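Local structure of ArCE4A (Arthrobacter sp. AW19M34-1, 5LGC) at residues 56-61 with 84-89. The protein probably removes N-acetyl groups from chitin-like or related acetylated polysaccharides as a carbohydrate esterase family 4 (NodB-type) deacetylase. Residues are numbered along the deposited sequence; the frame is centred on the assembly and turned at random.
With NAG (2-acetamido-2-deoxy-beta-D-glucopyranose), chain B.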
ATOM      1  N   PHE A  56       2.545  -0.636   1.809  1.00 30.61           N
ATOM      2  CA  PHE A  56       3.135  -1.958   1.658  1.00 30.36           C
ATOM      3  C   PHE A  56       4.634  -1.840   1.864  1.00 31.84           C
ATOM      4  O   PHE A  56       5.373  -1.443   0.962  1.00 34.77           O
ATOM      5  CB  PHE A  56       2.798  -2.556   0.293  1.00 29.07           C
ATOM      6  CG  PHE A  56       1.343  -2.883   0.135  1.00 24.79           C
ATOM      7  CD1 PHE A  56       0.852  -4.118   0.521  1.00 27.53           C
ATOM      8  CD2 PHE A  56       0.464  -1.948  -0.376  1.00 25.95           C
ATOM      9  CE1 PHE A  56      -0.488  -4.423   0.382  1.00 26.11           C
ATOM     10  CE2 PHE A  56      -0.881  -2.243  -0.514  1.00 25.42           C
ATOM     11  CZ  PHE A  56      -1.357  -3.480  -0.134  1.00 30.46           C
ATOM     12  N   VAL A  57       5.069  -2.177   3.073  1.00 32.28           N
ATOM     13  CA  VAL A  57       6.440  -1.931   3.481  1.00 34.40           C
ATOM     14  C   VAL A  57       7.368  -3.105   3.204  1.00 32.88           C
ATOM     15  O   VAL A  57       6.974  -4.271   3.261  1.00 33.71           O
ATOM     16  CB  VAL A  57       6.519  -1.577   4.977  1.00 25.62           C
ATOM     17  CG1 VAL A  57       5.801  -0.262   5.240  1.00 30.96           C
ATOM     18  CG2 VAL A  57       5.924  -2.689   5.825  1.00 25.69           C
ATOM     19  N   LEU A  58       8.607  -2.762   2.883  1.00 31.53           N
ATOM     20  CA  LEU A  58       9.681  -3.729   2.726  1.00 35.33           C
ATOM     21  C   LEU A  58      10.239  -4.128   4.083  1.00 38.89           C
ATOM     22  O   LEU A  58      10.640  -3.265   4.863  1.00 41.13           O
ATOM     23  CB  LEU A  58      10.804  -3.147   1.872  1.00 35.74           C
ATOM     24  CG  LEU A  58      10.765  -3.177   0.349  1.00 45.95           C
ATOM     25  CD1 LEU A  58      12.145  -2.802  -0.166  1.00 49.86           C
ATOM     26  CD2 LEU A  58      10.344  -4.544  -0.171  1.00 45.72           C
ATOM     27  N   GLY A  59      10.287  -5.430   4.350  1.00 35.48           N
ATOM     28  CA  GLY A  59      10.803  -5.934   5.612  1.00 32.51           C
ATOM     29  C   GLY A  59      12.155  -5.357   6.001  1.00 37.83           C
ATOM     30  O   GLY A  59      12.371  -4.993   7.155  1.00 38.26           O
ATOM     31  N   LYS A  60      13.058  -5.244   5.031  1.00 40.74           N
ATOM     32  CA  LYS A  60      14.422  -4.808   5.315  1.00 44.49           C
ATOM     33  C   LYS A  60      14.512  -3.331   5.701  1.00 46.22           C
ATOM     34  O   LYS A  60      15.414  -2.936   6.437  1.00 50.59           O
ATOM     35  CB  LYS A  60      15.330  -5.081   4.113  1.00 42.85           C
ATOM     36  CG  LYS A  60      14.964  -4.301   2.864  1.00 42.91           C
ATOM     37  CD  LYS A  60      16.010  -4.495   1.777  1.00 49.89           C
ATOM     38  CE  LYS A  60      16.579  -3.160   1.325  1.00 58.72           C
ATOM     39  NZ  LYS A  60      17.718  -3.317   0.378  1.00 63.75           N
ATOM     40  N   ASN A  61      13.587  -2.513   5.208  1.00 42.39           N
ATOM     41  CA  ASN A  61      13.571  -1.095   5.558  1.00 45.56           C
ATOM     42  C   ASN A  61      12.925  -0.844   6.915  1.00 45.79           C
ATOM     43  O   ASN A  61      13.237   0.134   7.595  1.00 47.93           O
ATOM     44  CB  ASN A  61      12.834  -0.280   4.495  1.00 48.04           C
ATOM     45  CG  ASN A  61      13.595  -0.193   3.192  1.00 47.42           C
ATOM     46  OD1 ASN A  61      14.798  -0.439   3.144  1.00 45.07           O
ATOM     47  ND2 ASN A  61      12.893   0.175   2.124  1.00 46.46           N
ATOM     48  N   PHE A  84      10.297  -9.114   2.101  1.00 31.45           N
ATOM     49  CA  PHE A  84      11.436  -8.608   2.850  1.00 32.00           C
ATOM     50  C   PHE A  84      12.376  -7.759   2.009  1.00 32.06           C
ATOM     51  O   PHE A  84      12.738  -6.660   2.408  1.00 32.80           O
ATOM     52  CB  PHE A  84      12.217  -9.754   3.487  1.00 31.84           C
ATOM     53  CG  PHE A  84      13.240  -9.290   4.479  1.00 37.78           C
ATOM     54  CD1 PHE A  84      12.852  -8.833   5.729  1.00 36.12           C
ATOM     55  CD2 PHE A  84      14.582  -9.285   4.156  1.00 36.49           C
ATOM     56  CE1 PHE A  84      13.787  -8.388   6.643  1.00 42.32           C
ATOM     57  CE2 PHE A  84      15.522  -8.842   5.066  1.00 40.10           C
ATOM     58  CZ  PHE A  84      15.126  -8.392   6.309  1.00 41.09           C
ATOM     59  N   ASP A  85      12.774  -8.258   0.848  1.00 34.36           N
ATOM     60  CA  ASP A  85      13.744  -7.540   0.034  1.00 39.78           C
ATOM     61  C   ASP A  85      13.301  -7.368  -1.414  1.00 45.20           C
ATOM     62  O   ASP A  85      14.140  -7.292  -2.315  1.00 53.77           O
ATOM     63  CB  ASP A  85      15.089  -8.260   0.076  1.00 41.07           C
ATOM     64  CG  ASP A  85      14.955  -9.737  -0.200  1.00 52.61           C
ATOM     65  OD1 ASP A  85      14.025 -10.111  -0.941  1.00 51.32           O
ATOM     66  OD2 ASP A  85      15.766 -10.524   0.329  1.00 66.11           O
ATOM     67  N   HIS A  86      11.989  -7.336  -1.634  1.00 35.66           N
ATOM     68  CA  HIS A  86      11.437  -7.010  -2.947  1.00 42.43           C
ATOM     69  C   HIS A  86      11.823  -8.020  -4.039  1.00 41.43           C
ATOM     70  O   HIS A  86      12.045  -7.650  -5.196  1.00 42.22           O
ATOM     71  CB  HIS A  86      11.895  -5.606  -3.346  1.00 55.62           C
ATOM     72  CG  HIS A  86      11.059  -4.970  -4.407  1.00 72.22           C
ATOM     73  ND1 HIS A  86      11.609  -4.306  -5.483  1.00 80.77           N
ATOM     74  CD2 HIS A  86       9.717  -4.878  -4.552  1.00 78.26           C
ATOM     75  CE1 HIS A  86      10.639  -3.842  -6.250  1.00 84.34           C
ATOM     76  NE2 HIS A  86       9.481  -4.174  -5.707  1.00 82.14           N
ATOM     77  N   LYS A  87      11.904  -9.297  -3.684  1.00 42.56           N
ATOM     78  CA  LYS A  87      12.265 -10.311  -4.673  1.00 43.41           C
ATOM     79  C   LYS A  87      11.039 -10.845  -5.418  1.00 42.91           C
ATOM     80  O   LYS A  87       9.919 -10.805  -4.907  1.00 42.68           O
ATOM     81  CB  LYS A  87      13.030 -11.461  -4.011  1.00 39.72           C
ATOM     82  CG  LYS A  87      14.528 -11.196  -3.849  1.00 38.81           C
ATOM     83  CD  LYS A  87      15.255 -12.399  -3.275  1.00 43.83           C
ATOM     84  CE  LYS A  87      16.764 -12.198  -3.275  1.00 46.81           C
ATOM     85  NZ  LYS A  87      17.216 -11.257  -2.220  1.00 51.82           N
ATOM     86  N   ASP A  88      11.260 -11.323  -6.641  1.00 43.84           N
ATOM     87  CA  ASP A  88      10.204 -11.941  -7.438  1.00 39.61           C
ATOM     88  C   ASP A  88       9.909 -13.310  -6.837  1.00 38.79           C
ATOM     89  O   ASP A  88      10.742 -14.216  -6.895  1.00 36.85           O
ATOM     90  CB  ASP A  88      10.638 -12.045  -8.906  1.00 47.34           C
ATOM     91  CG  ASP A  88       9.567 -12.650  -9.824  1.00 46.09           C
ATOM     92  OD1 ASP A  88       8.608 -13.296  -9.347  1.00 39.55           O
ATOM     93  OD2 ASP A  88       9.712 -12.489 -11.052  1.00 47.68           O
ATOM     94  N   ILE A  89       8.718 -13.457  -6.262  1.00 38.74           N
ATOM     95  CA  ILE A  89       8.381 -14.670  -5.527  1.00 43.81           C
ATOM     96  C   ILE A  89       8.267 -15.890  -6.436  1.00 46.97           C
ATOM     97  O   ILE A  89       8.380 -17.022  -5.970  1.00 48.83           O
ATOM     98  CB  ILE A  89       7.055 -14.517  -4.743  1.00 45.82           C
ATOM     99  CG1 ILE A  89       5.873 -14.381  -5.705  1.00 52.06           C
ATOM    100  CG2 ILE A  89       7.127 -13.333  -3.786  1.00 41.11           C
ATOM    101  CD1 ILE A  89       4.536 -14.657  -5.068  1.00 54.40           C
TER
HETATM  102  C1  NAG B   2       7.942  -1.956 -10.006  1.00 78.66           C
HETATM  103  C2  NAG B   2       8.096  -2.365  -8.623  1.00 82.49           C
HETATM  104  C3  NAG B   2       8.858  -1.207  -7.946  1.00 80.14           C
HETATM  105  C4  NAG B   2      10.227  -1.209  -8.556  1.00 78.61           C
HETATM  106  C5  NAG B   2      10.065  -0.983 -10.065  1.00 75.38           C
HETATM  107  C6  NAG B   2      11.456  -0.986 -10.705  1.00 69.92           C
HETATM  108  C7  NAG B   2       6.359  -3.065  -6.973  1.00 90.88           C
HETATM  109  C8  NAG B   2       4.871  -2.939  -6.662  1.00 92.70           C
HETATM  110  N2  NAG B   2       6.732  -2.420  -8.079  1.00 87.50           N
HETATM  111  O3  NAG B   2       8.942  -1.402  -6.534  1.00 78.15           O
HETATM  112  O4  NAG B   2      10.996  -0.121  -8.017  1.00 82.12           O
HETATM  113  O5  NAG B   2       9.257  -2.014 -10.653  1.00 76.49           O
HETATM  114  O6  NAG B   2      12.100  -2.241 -10.456  1.00 65.95           O
HETATM  115  O7  NAG B   2       7.068  -3.864  -6.370  1.00 92.69           O
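The backbone amide of K60 gives its hydrogen to the carbonyl oxygen of F84, K60 N to F84 O 3.0 Å with an N-H...O angle of 154°. The phenyl ring of F84 has CG anti to its own backbone N (chi1 -169°), a turn that brings the ring back against the G59-K60 backbone. There the peptide lies against the ring, with F84 CE1 3.5 Å from G59 C, while K60 CB sits over the face, 4.1 Å from the ring centroid, in a CH-pi contact. W103, from helix 94-112, meets the same ring edge-to-face. With an alanine here in place of F84, a gap is likely to open beside G59, and K60 CB and W103 would lose their aromatic partner. The contact joins two loops that follow neighbouring parallel strands of the NodB fold, 54-57 and 78-81, at the carbohydrate-binding side of the domain. F84 and H86 lie in H82-T83-F84-D85-H86, which matches the H(S/T)xxH motif whose two histidines, with an aspartate, bind the catalytic metal in CE4 relatives. L58 reaches the second loop with one methyl, CD2 lying 3.7 Å from H86 CB. Beyond it, H86 NE2 donates to the acetamido oxygen O7 of NAG at a very short 2.5 Å, so the exact length is doubtful, with O7 near the ring plane. D33, through OD2, and the backbone N of Y123 also hydrogen-bond this NAG.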